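Local atomic coordinates of fatty Acid Kinase (Fak) B3 protein (PDB entry 6CNG), a protein that binds linoleic acid, probably other long-chain fatty acids too, and may take part in lipid transport or fatty acid metabolism. Residues P49-V54 with K82-S87; D89-A94 with N115-A120. One frame throughout, in Å; residues are numbered along the deposited sequence. Where two conformers were deposited one is given.

Interaction 1. Residues P49-V54 with K82-S87; sequences PLTIQV and KSACPS. With EIC (linoleic acid), chain C.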
loop_
_atom_site.group_PDB
_atom_site.type_symbol
_atom_site.label_atom_id
_atom_site.label_comp_id
_atom_site.label_asym_id
_atom_site.label_seq_id
_atom_site.Cartn_x
_atom_site.Cartn_y
_atom_site.Cartn_z
ATOM N N PRO A 49 0.250 -12.214 -4.061
ATOM C CA PRO A 49 1.509 -11.953 -3.369
ATOM C C PRO A 49 2.652 -11.615 -4.310
ATOM O O PRO A 49 2.821 -12.203 -5.376
ATOM C CB PRO A 49 1.776 -13.279 -2.653
ATOM C CG PRO A 49 1.139 -14.263 -3.498
ATOM C CD PRO A 49 -0.083 -13.649 -4.045
ATOM N N LEU A 50 3.448 -10.653 -3.888
ATOM C CA LEU A 50 4.799 -10.537 -4.409
ATOM C C LEU A 50 5.711 -11.462 -3.613
ATOM O O LEU A 50 5.321 -12.037 -2.600
ATOM C CB LEU A 50 5.292 -9.086 -4.333
ATOM C CG LEU A 50 4.816 -8.216 -5.493
ATOM C CD1 LEU A 50 3.414 -7.718 -5.289
ATOM C CD2 LEU A 50 5.742 -7.068 -5.748
ATOM N N THR A 51 6.950 -11.575 -4.066
ATOM C CA THR A 51 7.915 -12.429 -3.407
ATOM C C THR A 51 9.108 -11.607 -2.971
ATOM O O THR A 51 9.400 -10.555 -3.535
ATOM C CB THR A 51 8.398 -13.538 -4.329
ATOM O OG1 THR A 51 8.992 -12.956 -5.489
ATOM C CG2 THR A 51 7.249 -14.402 -4.746
ATOM N N ILE A 52 9.783 -12.115 -1.946
ATOM C CA ILE A 52 11.023 -11.555 -1.430
ATOM C C ILE A 52 12.036 -12.683 -1.335
ATOM O O ILE A 52 11.806 -13.663 -0.630
ATOM C CB ILE A 52 10.816 -10.923 -0.048
ATOM C CG1 ILE A 52 9.869 -9.718 -0.175
ATOM C CG2 ILE A 52 12.134 -10.504 0.541
ATOM C CD1 ILE A 52 8.974 -9.524 0.998
ATOM N N GLN A 53 13.142 -12.549 -2.040
ATOM C CA GLN A 53 14.188 -13.562 -2.053
ATOM C C GLN A 53 15.295 -13.154 -1.087
ATOM O O GLN A 53 15.861 -12.068 -1.221
ATOM C CB GLN A 53 14.738 -13.694 -3.474
ATOM C CG GLN A 53 15.825 -14.773 -3.669
ATOM C CD GLN A 53 16.893 -14.405 -4.729
ATOM O OE1 GLN A 53 17.992 -13.929 -4.401
ATOM N NE2 GLN A 53 16.568 -14.634 -5.996
ATOM N N VAL A 54 15.600 -14.025 -0.123
ATOM C CA VAL A 54 16.713 -13.841 0.804
ATOM C C VAL A 54 17.665 -15.011 0.624
ATOM O O VAL A 54 17.346 -16.133 1.019
ATOM C CB VAL A 54 16.238 -13.765 2.255
ATOM C CG1 VAL A 54 17.364 -13.409 3.133
ATOM C CG2 VAL A 54 15.105 -12.770 2.385
ATOM N N LYS A 82 15.915 -9.116 -2.334
ATOM C CA LYS A 82 15.288 -8.608 -3.552
ATOM C C LYS A 82 13.803 -8.937 -3.588
ATOM O O LYS A 82 13.404 -10.004 -3.158
ATOM C CB LYS A 82 15.951 -9.274 -4.761
ATOM C CG LYS A 82 15.124 -9.266 -6.055
ATOM C CD LYS A 82 15.918 -9.803 -7.263
ATOM C CE LYS A 82 15.236 -9.527 -8.615
ATOM N NZ LYS A 82 13.987 -8.693 -8.519
ATOM N N SER A 83 12.984 -8.044 -4.126
ATOM C CA SER A 83 11.572 -8.340 -4.356
ATOM C C SER A 83 11.283 -8.645 -5.831
ATOM O O SER A 83 12.051 -8.288 -6.726
ATOM C CB SER A 83 10.696 -7.184 -3.893
ATOM O OG SER A 83 10.871 -6.081 -4.709
ATOM N N ALA A 84 10.161 -9.331 -6.066
ATOM C CA ALA A 84 9.684 -9.585 -7.418
ATOM C C ALA A 84 8.174 -9.448 -7.466
ATOM O O ALA A 84 7.484 -9.731 -6.492
ATOM C CB ALA A 84 10.025 -10.992 -7.906
ATOM N N CYS A 85 7.681 -9.051 -8.616
ATOM C CA CYS A 85 6.267 -8.752 -8.795
ATOM C C CYS A 85 5.519 -9.991 -9.261
ATOM O O CYS A 85 6.116 -10.982 -9.669
ATOM C CB CYS A 85 6.107 -7.616 -9.808
ATOM S SG CYS A 85 6.530 -8.031 -11.477
ATOM N N PRO A 86 4.185 -9.957 -9.235
ATOM C CA PRO A 86 3.420 -11.112 -9.686
ATOM C C PRO A 86 3.482 -11.302 -11.184
ATOM O O PRO A 86 3.580 -10.357 -11.969
ATOM C CB PRO A 86 1.996 -10.777 -9.250
ATOM C CG PRO A 86 2.169 -9.759 -8.211
ATOM C CD PRO A 86 3.283 -8.932 -8.708
ATOM N N SER A 87 3.419 -12.562 -11.562
ATOM C CA SER A 87 3.317 -12.923 -12.946
ATOM C C SER A 87 1.939 -12.544 -13.466
ATOM O O SER A 87 0.967 -12.501 -12.716
ATOM C CB SER A 87 3.464 -14.415 -13.068
ATOM O OG SER A 87 3.078 -14.855 -14.343
HETATM C C1 EIC C . 8.807 -5.452 -6.827
HETATM C C2 EIC C . 8.152 -4.674 -5.692
HETATM C C3 EIC C . 8.815 -3.348 -5.395
HETATM C C4 EIC C . 7.963 -2.492 -4.488
HETATM C C5 EIC C . 8.568 -1.122 -4.268
HETATM C C6 EIC C . 7.656 -0.216 -3.448
HETATM C C7 EIC C . 7.637 -0.552 -1.950
HETATM C C8 EIC C . 6.594 0.271 -1.219
HETATM C C9 EIC C . 6.548 -0.203 0.215
HETATM C C10 EIC C . 7.222 0.412 1.162
HETATM C C11 EIC C . 8.107 1.622 0.893
HETATM C C12 EIC C . 7.742 2.634 1.971
HETATM C C13 EIC C . 7.442 3.894 1.744
HETATM C C14 EIC C . 7.461 4.497 0.355
HETATM C C15 EIC C . 6.128 4.304 -0.365
HETATM C C16 EIC C . 6.196 4.952 -1.739
HETATM C C17 EIC C . 4.970 4.653 -2.552
HETATM C C18 EIC C . 5.108 5.282 -3.920
HETATM O O1 EIC C . 8.313 -5.454 -7.987
HETATM O O2 EIC C . 9.859 -6.098 -6.593
HETATM O O HOH W 1 6.782 -13.075 -7.678
HETATM O O HOH W 2 11.924 -12.342 -4.685
#
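Gln53 and Lys82 form one hydrogen-bonded pair of an antiparallel strand pairing, and Thr51 and Ala84 the next. Gln53 N gives a nearly straight bond to Lys82 O (2.8 Å, 165° at the hydrogen), and Lys82 N returns one to Gln53 O at 3.2 Å, in the carbonyl plane; Thr51 N reaches Ala84 O at 3.1 Å and Ala84 N returns to Thr51 O at 2.9 Å. Between these pairs Ile52 faces Ser83 as a non-hydrogen-bonded pair, Ile52 CA donating a C-H...O contact to Lys82 O at 3.3 Å.

Side chains alternate between the two faces. On the face of Thr51, Gln53, Lys82 and Ala84, Thr51 OG1 lies between the backbone N and the carbonyl carbon (chi1 59°), where it meets Ala84 CB at 3.3 Å and holds two waters, one bonded onward to Cys85 O and the other to Lys82 O. A small alanine suits this place beside the hydroxyl. The lysine chain is extended as far as CE, and an eclipsed last torsion swings NZ onto Ser83 O.

The opposite face carries Ile52, buried against Met70 and Phe287, and Ser83, whose hydroxyl bonds to Tyr288 OH. Ser83 probably binds the fatty-acid head group, as in relatives, though its modelled approach to the carboxyl is too short to interpret. Beside Thr51, branched Leu50 divides its contacts: CD1 packs on Pro86 CD at 3.6 Å, and CD2 touches linoleic acid C2 at 3.4 Å, an apolar surface for the first methylene. The paired strands wall the carboxyl end of the fatty-acid pocket of this DegV-family protein.

Interaction 2. Residues D89-A94 with N115-A120; sequences DDYLRA and NSAQLA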
loop_
_atom_site.group_PDB
_atom_site.type_symbol
_atom_site.label_atom_id
_atom_site.label_comp_id
_atom_site.label_asym_id
_atom_site.label_seq_id
_atom_site.Cartn_x
_atom_site.Cartn_y
_atom_site.Cartn_z
ATOM N N ASP A 89 0.192 -14.510 -15.077
ATOM C CA ASP A 89 -0.556 -15.723 -14.792
ATOM C C ASP A 89 -1.122 -15.706 -13.386
ATOM O O ASP A 89 -2.225 -16.196 -13.152
ATOM C CB ASP A 89 0.373 -16.906 -14.962
ATOM C CG ASP A 89 -0.320 -18.178 -14.751
ATOM O OD1 ASP A 89 -1.235 -18.466 -15.547
ATOM O OD2 ASP A 89 0.023 -18.883 -13.783
ATOM N N ASP A 90 -0.378 -15.168 -12.432
ATOM C CA ASP A 90 -0.896 -15.028 -11.080
ATOM C C ASP A 90 -2.161 -14.177 -11.070
ATOM O O ASP A 90 -3.103 -14.455 -10.321
ATOM C CB ASP A 90 0.164 -14.379 -10.200
ATOM C CG ASP A 90 1.406 -15.237 -10.051
ATOM O OD1 ASP A 90 1.413 -16.363 -10.568
ATOM O OD2 ASP A 90 2.383 -14.778 -9.425
ATOM N N TYR A 91 -2.202 -13.140 -11.906
ATOM C CA TYR A 91 -3.394 -12.313 -12.012
ATOM C C TYR A 91 -4.517 -13.078 -12.702
ATOM O O TYR A 91 -5.667 -13.037 -12.260
ATOM C CB TYR A 91 -3.030 -11.009 -12.738
ATOM C CG TYR A 91 -2.315 -10.001 -11.858
ATOM C CD1 TYR A 91 -2.850 -9.642 -10.651
ATOM C CD2 TYR A 91 -1.118 -9.412 -12.230
ATOM C CE1 TYR A 91 -2.228 -8.750 -9.837
ATOM C CE2 TYR A 91 -0.493 -8.505 -11.420
ATOM C CZ TYR A 91 -1.052 -8.181 -10.222
ATOM O OH TYR A 91 -0.485 -7.289 -9.356
ATOM N N LEU A 92 -4.200 -13.828 -13.755
ATOM C CA LEU A 92 -5.232 -14.585 -14.463
ATOM C C LEU A 92 -5.954 -15.559 -13.545
ATOM O O LEU A 92 -7.179 -15.696 -13.624
ATOM C CB LEU A 92 -4.615 -15.373 -15.618
ATOM C CG LEU A 92 -4.077 -14.633 -16.816
ATOM C CD1 LEU A 92 -3.427 -15.659 -17.732
ATOM C CD2 LEU A 92 -5.162 -13.887 -17.515
ATOM N N ARG A 93 -5.208 -16.270 -12.700
ATOM C CA ARG A 93 -5.820 -17.171 -11.735
ATOM C C ARG A 93 -6.822 -16.442 -10.866
ATOM O O ARG A 93 -7.892 -16.971 -10.549
ATOM C CB ARG A 93 -4.748 -17.732 -10.807
ATOM C CG ARG A 93 -3.858 -18.797 -11.370
ATOM C CD ARG A 93 -3.311 -19.686 -10.236
ATOM N NE ARG A 93 -3.204 -19.014 -8.929
ATOM C CZ ARG A 93 -4.064 -19.149 -7.916
ATOM N NH1 ARG A 93 -5.141 -19.932 -8.016
ATOM N NH2 ARG A 93 -3.843 -18.492 -6.784
ATOM N N ALA A 94 -6.453 -15.265 -10.404
ATOM C CA ALA A 94 -7.273 -14.518 -9.468
ATOM C C ALA A 94 -8.572 -14.029 -10.089
ATOM O O ALA A 94 -9.533 -13.771 -9.366
ATOM C CB ALA A 94 -6.464 -13.347 -8.938
ATOM N N ASN A 115 2.183 -3.497 -14.679
ATOM C CA ASN A 115 2.413 -3.947 -16.049
ATOM C C ASN A 115 1.878 -5.356 -16.253
ATOM O O ASN A 115 1.232 -5.638 -17.260
ATOM C CB ASN A 115 3.908 -3.858 -16.369
ATOM C CG ASN A 115 4.246 -4.270 -17.800
ATOM O OD1 ASN A 115 4.563 -5.418 -18.071
ATOM N ND2 ASN A 115 4.204 -3.325 -18.700
ATOM N N SER A 116 2.133 -6.262 -15.303
ATOM C CA SER A 116 1.580 -7.609 -15.396
ATOM C C SER A 116 0.064 -7.585 -15.336
ATOM O O SER A 116 -0.602 -8.373 -16.013
ATOM C CB SER A 116 2.110 -8.476 -14.262
ATOM O OG SER A 116 3.421 -8.883 -14.540
ATOM N N ALA A 117 -0.500 -6.711 -14.495
ATOM C CA ALA A 117 -1.944 -6.629 -14.382
ATOM C C ALA A 117 -2.553 -6.127 -15.668
ATOM O O ALA A 117 -3.626 -6.571 -16.059
ATOM C CB ALA A 117 -2.320 -5.693 -13.237
ATOM N N GLN A 118 -1.902 -5.187 -16.322
ATOM C CA GLN A 118 -2.433 -4.674 -17.571
ATOM C C GLN A 118 -2.485 -5.770 -18.607
ATOM O O GLN A 118 -3.451 -5.872 -19.373
ATOM C CB GLN A 118 -1.563 -3.541 -18.077
ATOM C CG GLN A 118 -1.717 -2.247 -17.326
ATOM C CD GLN A 118 -0.737 -1.178 -17.805
ATOM O OE1 GLN A 118 0.472 -1.406 -17.841
ATOM N NE2 GLN A 118 -1.258 -0.004 -18.152
ATOM N N LEU A 119 -1.454 -6.597 -18.643
ATOM C CA LEU A 119 -1.413 -7.676 -19.616
ATOM C C LEU A 119 -2.443 -8.744 -19.283
ATOM O O LEU A 119 -3.154 -9.217 -20.161
ATOM C CB LEU A 119 -0.008 -8.256 -19.666
ATOM C CG LEU A 119 0.150 -9.439 -20.621
ATOM C CD1 LEU A 119 -0.237 -9.128 -22.043
ATOM C CD2 LEU A 119 1.544 -9.916 -20.563
ATOM N N ALA A 120 -2.527 -9.139 -18.020
ATOM C CA ALA A 120 -3.516 -10.115 -17.599
ATOM C C ALA A 120 -4.916 -9.704 -18.014
ATOM O O ALA A 120 -5.707 -10.536 -18.473
ATOM C CB ALA A 120 -3.444 -10.266 -16.088
#
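The Tyr91 ring lies against the helix 113-127, with the methyl of Ala117 over one face and Ser116 CB in plane at its edge. Ala117 CB stands 4.1 Å from the ring centroid and 21° off the normal, a CH-pi contact displaced toward the CE2 side of the rim; CE2 also comes within 3.6 Å of Ala117 N. Tyr91 is brought here by a CB that points at the neighbouring helix and by a CG anti to its carbonyl carbon (chi1 -78°). The small residues Ser116 and Ala117 let the broad ring lie close to the helix backbone. Tyr91 OH bonds to Ser113 OG, at the start of helix 113-127.

The two helices run at 53° to each other, their local axes 8.6 Å apart at closest approach. They pack beside one another on the parallel-stranded part of a mixed sheet, in an alpha/beta layering where Tyr91 and Ala117 both also touch Leu103 and Thr105 of strand 100-105.

Farther along, Ala120 allows the close approach of the helices: its CB meets Tyr91 CB at 3.5 Å, a methyl against the root of the ring side chain. Leu92 CD2 rests on the carbonyl oxygen Ala120 O at 3.5 Å; its apolar contact with Ala120 CB, at 4.3 Å, is looser.

How the interactions relate
The two interactions follow one another along the chain and are joined directly, although their centres lie 15 Å apart. After strand 82-84 the chain runs through residues 85-87 into helix 88-95 of interaction 2, with Ser87 at the N-cap, its OG bonding to Asp89 N. From this turn Pro86 O lies 3.0 Å from Ser116 OG, a probable hydrogen bond in the conformer given, and Pro86 CG packs against Tyr91 OH at 3.8 Å. Interaction 1 touches the linoleic acid itself, whereas the Ser116 side chain is about 9 Å from it. The Ser111 side chain, whose OG hydrogen-bonds the ligand, is about 4 Å from that of Cys85 and about 7 Å from that of Tyr91.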